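Local coordinates for protein hydrolase (PDB 6IAH) that is a magnesium-binding phosphatase of the haloacid dehalogenase superfamily with diverse substrate specificity, possibly including phosphoglycolate, at residues Gly198-Ile201 against Asn202-Leu205; Asp225-Asp228 against Val229-Leu233. One frame throughout, in Å; residues are numbered along the deposited sequence.

Overall arrangement
Two helix N-termini at the carboxy edge of a parallel, Rossmann-like sheet make a paired example of capping in a HAD fold. Following the chain, strand 194-198 comes first, and interaction 1 (198-205) turns it directly into helix 201-213 at the magnesium site of Asp6, Asp8 and Asp199. That helix returns the chain to an edge strand, 218-221, which pairs alongside strand 194-198. Interaction 2 (225-233) then closes the loop from this strand into the last helix, 229-239, which packs on strands 2-5 and 218-221. The contacts follow in series, neither nested nor crossing; the centres of interactions 1 and 2 are about 15 Å apart, and the nearest atoms of interactions 1 and 2 about 5 Å apart.

Interaction 1 (Gly198-Ile201 against Asn202-Leu205); sequences GDTI and NDEL. With MG (magnesium ion), chain B.
Asp203 OD2 is the acceptor on which the turn into the helix converges. Asp199 N and Thr200 N each donate to Asp203 OD2 at 3.1 Å, reaching its anti side from opposite faces of the carboxylate plane, and magnesium-bound water 2 gives the same OD2 a third hydrogen at 2.5 Å. The carboxylate can bend back over the preceding loop because its CG stands anti to the carbonyl carbon and beside the backbone N (chi1 -64°). In exchange, Thr200 OG1 accepts a long, weak bond from Asp203 N at 3.5 Å, which completes a capping box with Thr200 as N-cap. In the first turn of the helix, Leu205 N donates to Ile201 O at 2.9 Å. Asp199 sends OD1 to the magnesium at 2.0 Å, beside Asp6 and Asp8 O, while OD2 takes a hydrogen from water 1, another ligand of the metal. The other oxygen of Asp203, OD1, forms a salt bridge with Lys179. An alanine in place of Asp203 would probably leave Asp199 N, Thr200 N and water 2 without their shared acceptor and break the salt bridge to Lys179. Asp203 is thus second-shell to the metal here, its carboxylate orienting a coordinated water while fixing the backbone of Asp199, a first-shell ligand.

Interaction 2 (Asp225-Asp228 against Val229-Leu233); sequences DVKD and VNEFL
Asp228 meets the first turn of helix 229-239 as its N-cap, its carboxylate taking up N-H groups that the first turn cannot bond itself. The chain itself holds CB next to Val229 N, and CG sits between the backbone N and the carbonyl carbon (chi1 55°), a torsion that turns the carboxylate toward the helix start. Asp228 OD1 accepts from Glu231 N at 2.9 Å, nearly in line with its C-O bond, and more weakly from Asn230 N, also at 2.9 Å. The second oxygen, OD2, takes a hydrogen from water 4, which in turn accepts from Asn230 ND2. The Asn230 amide also bonds to the backbone of Ile131 and Arg133, joining the cap to the neighbouring loop. The backbone adds its own bond, Phe232 N to Asp228 O at 3.1 Å. Glu231 answers from the helix: its extended side chain runs antiparallel alongside that of Val226, with Glu231 CG 3.9 Å from Val226 CG2. The same methyl, Val226 CG2, meets Phe232 CB at 4.1 Å, while Val226 and Phe232 both touch Val220 of the edge strand. At its tip, Glu231 OE2 receives Lys227 N from above the carboxylate plane, at 3.2 Å and an N-H...O angle of 170°.

Interaction 1 (Gly198-Ile201 against Asn202-Leu205)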
ATOM      1  N   GLY A 198      -2.571   4.016 -12.288  1.00 22.17           N
ATOM      2  CA  GLY A 198      -2.549   4.287 -10.858  1.00 22.57           C
ATOM      3  C   GLY A 198      -3.990   4.536 -10.386  1.00 21.94           C
ATOM      4  O   GLY A 198      -4.884   4.601 -11.200  1.00 23.50           O
ATOM      5  N   ASP A 199      -4.144   4.584  -9.080  1.00 24.05           N
ATOM      6  CA  ASP A 199      -5.424   4.981  -8.414  1.00 26.04           C
ATOM      7  C   ASP A 199      -5.282   6.277  -7.572  1.00 28.47           C
ATOM      8  O   ASP A 199      -6.252   6.775  -7.121  1.00 27.36           O
ATOM      9  CB  ASP A 199      -5.941   3.817  -7.587  1.00 27.73           C
ATOM     10  CG  ASP A 199      -5.070   3.487  -6.386  1.00 28.28           C
ATOM     11  OD1 ASP A 199      -3.830   3.235  -6.503  1.00 24.39           O
ATOM     12  OD2 ASP A 199      -5.626   3.442  -5.273  1.00 26.90           O
ATOM     13  N   THR A 200      -4.079   6.813  -7.356  1.00 28.65           N
ATOM     14  CA  THR A 200      -3.935   7.961  -6.461  1.00 29.78           C
ATOM     15  C   THR A 200      -3.200   9.103  -7.098  1.00 30.13           C
ATOM     16  O   THR A 200      -2.532   8.921  -8.096  1.00 30.83           O
ATOM     17  CB  THR A 200      -3.209   7.611  -5.145  1.00 31.04           C
ATOM     18  OG1 THR A 200      -1.840   7.255  -5.406  1.00 30.14           O
ATOM     19  CG2 THR A 200      -3.945   6.576  -4.392  1.00 30.26           C
ATOM     20  N   ILE A 201      -3.253  10.271  -6.441  1.00 32.53           N
ATOM     21  CA  ILE A 201      -2.496  11.453  -6.896  1.00 31.66           C
ATOM     22  C   ILE A 201      -0.983  11.213  -6.849  1.00 28.91           C
ATOM     23  O   ILE A 201      -0.256  11.759  -7.649  1.00 29.69           O
ATOM     24  CB  ILE A 201      -2.854  12.698  -6.020  1.00 37.56           C
ATOM     25  CG1 ILE A 201      -4.368  13.058  -6.115  1.00 44.31           C
ATOM     26  CG2 ILE A 201      -2.010  13.911  -6.359  1.00 36.71           C
ATOM     27  CD1 ILE A 201      -4.883  13.447  -7.489  1.00 46.42           C
ATOM     28  N   ASN A 202      -0.510  10.446  -5.880  1.00 30.80           N
ATOM     29  CA  ASN A 202       0.918  10.126  -5.800  1.00 30.44           C
ATOM     30  C   ASN A 202       1.394   9.380  -7.042  1.00 27.40           C
ATOM     31  O   ASN A 202       2.522   9.598  -7.502  1.00 26.00           O
ATOM     32  CB  ASN A 202       1.289   9.360  -4.499  1.00 32.93           C
ATOM     33  CG  ASN A 202       2.807   9.395  -4.226  1.00 35.00           C
ATOM     34  OD1 ASN A 202       3.487   8.424  -4.394  1.00 35.87           O
ATOM     35  ND2 ASN A 202       3.318  10.543  -3.798  1.00 42.04           N
ATOM     36  N   ASP A 203       0.550   8.521  -7.581  1.00 27.16           N
ATOM     37  CA  ASP A 203       0.817   7.856  -8.861  1.00 27.56           C
ATOM     38  C   ASP A 203       0.926   8.844 -10.021  1.00 28.57           C
ATOM     39  O   ASP A 203       1.819   8.746 -10.892  1.00 24.95           O
ATOM     40  CB  ASP A 203      -0.252   6.802  -9.168  1.00 27.21           C
ATOM     41  CG  ASP A 203      -0.259   5.653  -8.162  1.00 27.82           C
ATOM     42  OD1 ASP A 203       0.837   5.173  -7.735  1.00 25.17           O
ATOM     43  OD2 ASP A 203      -1.381   5.246  -7.770  1.00 25.54           O
ATOM     44  N   GLU A 204       0.042   9.835 -10.000  1.00 25.77           N
ATOM     45  CA  GLU A 204       0.050  10.898 -11.010  1.00 27.80           C
ATOM     46  C   GLU A 204       1.320  11.718 -10.959  1.00 26.79           C
ATOM     47  O   GLU A 204       1.999  11.932 -11.988  1.00 27.02           O
ATOM     48  CB  GLU A 204      -1.168  11.805 -10.843  1.00 26.81           C
ATOM     49  CG  GLU A 204      -1.358  12.723 -12.032  1.00 30.25           C
ATOM     50  CD  GLU A 204      -2.805  13.120 -12.240  1.00 34.31           C
ATOM     51  OE1 GLU A 204      -3.412  13.383 -11.215  1.00 35.71           O
ATOM     52  OE2 GLU A 204      -3.323  13.133 -13.408  1.00 36.37           O
ATOM     53  N   LEU A 205       1.720  12.056  -9.731  1.00 27.08           N
ATOM     54  CA  LEU A 205       2.965  12.775  -9.484  1.00 25.39           C
ATOM     55  C   LEU A 205       4.183  12.011  -9.930  1.00 30.04           C
ATOM     56  O   LEU A 205       5.163  12.588 -10.541  1.00 25.85           O
ATOM     57  CB  LEU A 205       3.054  13.105  -7.985  1.00 26.31           C
ATOM     58  CG  LEU A 205       4.321  13.714  -7.431  1.00 29.01           C
ATOM     59  CD1 LEU A 205       4.848  14.963  -8.174  1.00 29.68           C
ATOM     60  CD2 LEU A 205       4.098  14.028  -5.959  1.00 34.40           C
TER
HETATM   61 MG    MG B 301      -2.474   2.303  -5.305  1.00 28.94          MG
HETATM   62  O   HOH W   1      -3.612   2.754  -3.733  1.00 26.91           O
HETATM   63  O   HOH W   2      -1.473   4.149  -5.514  1.00 25.13           O
HETATM   64  O   HOH W   3      -1.037   1.581  -4.117  1.00 26.55           O

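Interaction 2 (Asp225-Asp228 against Val229-Leu233)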
ATOM      1  N   ASP A 225     -10.291   8.355 -15.059  1.00 32.73           N
ATOM      2  CA  ASP A 225     -10.011   8.363 -16.490  1.00 33.42           C
ATOM      3  C   ASP A 225     -10.630   7.141 -17.203  1.00 36.03           C
ATOM      4  O   ASP A 225     -10.791   7.115 -18.430  1.00 35.70           O
ATOM      5  CB  ASP A 225      -8.495   8.404 -16.734  1.00 32.28           C
ATOM      6  CG  ASP A 225      -7.838   9.545 -16.037  1.00 33.15           C
ATOM      7  OD1 ASP A 225      -8.529  10.565 -15.772  1.00 34.83           O
ATOM      8  OD2 ASP A 225      -6.638   9.487 -15.739  1.00 29.70           O
ATOM      9  N   VAL A 226     -10.967   6.123 -16.417  1.00 35.38           N
ATOM     10  CA  VAL A 226     -11.436   4.855 -16.925  1.00 34.75           C
ATOM     11  C   VAL A 226     -12.098   4.194 -15.738  1.00 30.17           C
ATOM     12  O   VAL A 226     -11.800   4.544 -14.594  1.00 32.37           O
ATOM     13  CB  VAL A 226     -10.233   4.065 -17.520  1.00 36.33           C
ATOM     14  CG1 VAL A 226      -9.312   3.544 -16.411  1.00 33.30           C
ATOM     15  CG2 VAL A 226     -10.718   2.944 -18.417  1.00 38.99           C
ATOM     16  N   LYS A 227     -13.006   3.273 -15.966  1.00 35.84           N
ATOM     17  CA  LYS A 227     -13.723   2.648 -14.829  1.00 37.80           C
ATOM     18  C   LYS A 227     -12.783   1.849 -13.956  1.00 35.37           C
ATOM     19  O   LYS A 227     -12.711   2.044 -12.757  1.00 32.44           O
ATOM     20  CB  LYS A 227     -14.813   1.710 -15.316  1.00 44.54           C
ATOM     21  CG  LYS A 227     -15.712   1.200 -14.184  1.00 52.11           C
ATOM     22  CD  LYS A 227     -16.692   0.189 -14.742  1.00 53.38           C
ATOM     23  CE  LYS A 227     -17.639  -0.276 -13.641  1.00 60.60           C
ATOM     24  NZ  LYS A 227     -18.396  -1.488 -14.062  1.00 58.49           N
ATOM     25  N   ASP A 228     -12.027   0.948 -14.575  1.00 32.41           N
ATOM     26  CA  ASP A 228     -11.098   0.131 -13.823  1.00 28.70           C
ATOM     27  C   ASP A 228     -10.078  -0.383 -14.800  1.00 28.75           C
ATOM     28  O   ASP A 228     -10.146  -0.099 -16.006  1.00 30.10           O
ATOM     29  CB  ASP A 228     -11.828  -1.012 -13.127  1.00 31.33           C
ATOM     30  CG  ASP A 228     -12.649  -1.880 -14.094  1.00 33.91           C
ATOM     31  OD1 ASP A 228     -12.206  -2.211 -15.217  1.00 34.30           O
ATOM     32  OD2 ASP A 228     -13.774  -2.255 -13.705  1.00 40.63           O
ATOM     33  N   VAL A 229      -9.134  -1.145 -14.270  1.00 27.80           N
ATOM     34  CA  VAL A 229      -8.010  -1.669 -15.086  1.00 25.36           C
ATOM     35  C   VAL A 229      -8.503  -2.616 -16.191  1.00 24.10           C
ATOM     36  O   VAL A 229      -7.859  -2.800 -17.229  1.00 25.83           O
ATOM     37  CB  VAL A 229      -6.971  -2.342 -14.178  1.00 24.06           C
ATOM     38  CG1 VAL A 229      -7.512  -3.613 -13.552  1.00 24.60           C
ATOM     39  CG2 VAL A 229      -5.658  -2.595 -14.954  1.00 24.86           C
ATOM     40  N   ASN A 230      -9.642  -3.255 -15.978  1.00 24.99           N
ATOM     41  CA  ASN A 230     -10.100  -4.247 -16.974  1.00 24.49           C
ATOM     42  C   ASN A 230     -10.637  -3.546 -18.177  1.00 26.19           C
ATOM     43  O   ASN A 230     -10.380  -3.978 -19.293  1.00 27.09           O
ATOM     44  CB  ASN A 230     -11.193  -5.168 -16.364  1.00 26.08           C
ATOM     45  CG  ASN A 230     -10.635  -6.051 -15.274  1.00 28.15           C
ATOM     46  OD1 ASN A 230      -9.528  -6.609 -15.416  1.00 25.28           O
ATOM     47  ND2 ASN A 230     -11.363  -6.165 -14.169  1.00 29.24           N
ATOM     48  N   GLU A 231     -11.384  -2.461 -17.968  1.00 26.33           N
ATOM     49  CA  GLU A 231     -11.865  -1.667 -19.103  1.00 29.24           C
ATOM     50  C   GLU A 231     -10.667  -1.074 -19.825  1.00 28.23           C
ATOM     51  O   GLU A 231     -10.603  -1.058 -21.058  1.00 25.60           O
ATOM     52  CB  GLU A 231     -12.796  -0.566 -18.635  1.00 31.96           C
ATOM     53  CG  GLU A 231     -13.312   0.333 -19.743  1.00 37.47           C
ATOM     54  CD  GLU A 231     -14.343   1.288 -19.178  1.00 42.99           C
ATOM     55  OE1 GLU A 231     -15.434   0.788 -18.867  1.00 44.01           O
ATOM     56  OE2 GLU A 231     -14.025   2.472 -18.907  1.00 43.78           O
ATOM     57  N   PHE A 232      -9.715  -0.595 -19.049  1.00 27.10           N
ATOM     58  CA  PHE A 232      -8.481  -0.141 -19.660  1.00 25.75           C
ATOM     59  C   PHE A 232      -7.828  -1.199 -20.544  1.00 25.94           C
ATOM     60  O   PHE A 232      -7.426  -0.936 -21.715  1.00 27.00           O
ATOM     61  CB  PHE A 232      -7.486   0.370 -18.625  1.00 25.78           C
ATOM     62  CG  PHE A 232      -6.217   0.815 -19.293  1.00 26.78           C
ATOM     63  CD1 PHE A 232      -6.198   2.028 -19.954  1.00 27.47           C
ATOM     64  CD2 PHE A 232      -5.170  -0.067 -19.463  1.00 31.51           C
ATOM     65  CE1 PHE A 232      -5.106   2.436 -20.645  1.00 29.05           C
ATOM     66  CE2 PHE A 232      -4.055   0.337 -20.204  1.00 28.00           C
ATOM     67  CZ  PHE A 232      -4.053   1.574 -20.768  1.00 29.17           C
ATOM     68  N   LEU A 233      -7.683  -2.407 -20.012  1.00 25.37           N
ATOM     69  CA  LEU A 233      -6.990  -3.462 -20.787  1.00 24.85           C
ATOM     70  C   LEU A 233      -7.768  -3.900 -22.014  1.00 25.57           C
ATOM     71  O   LEU A 233      -7.189  -4.131 -23.047  1.00 23.15           O
ATOM     72  CB  LEU A 233      -6.655  -4.683 -19.946  1.00 26.76           C
ATOM     73  CG  LEU A 233      -5.477  -4.455 -18.993  1.00 26.53           C
ATOM     74  CD1 LEU A 233      -5.395  -5.616 -18.030  1.00 27.91           C
ATOM     75  CD2 LEU A 233      -4.117  -4.246 -19.675  1.00 25.33           C
TER
HETATM   76  O   HOH W   4     -13.888  -4.867 -13.760  1.00 37.28           O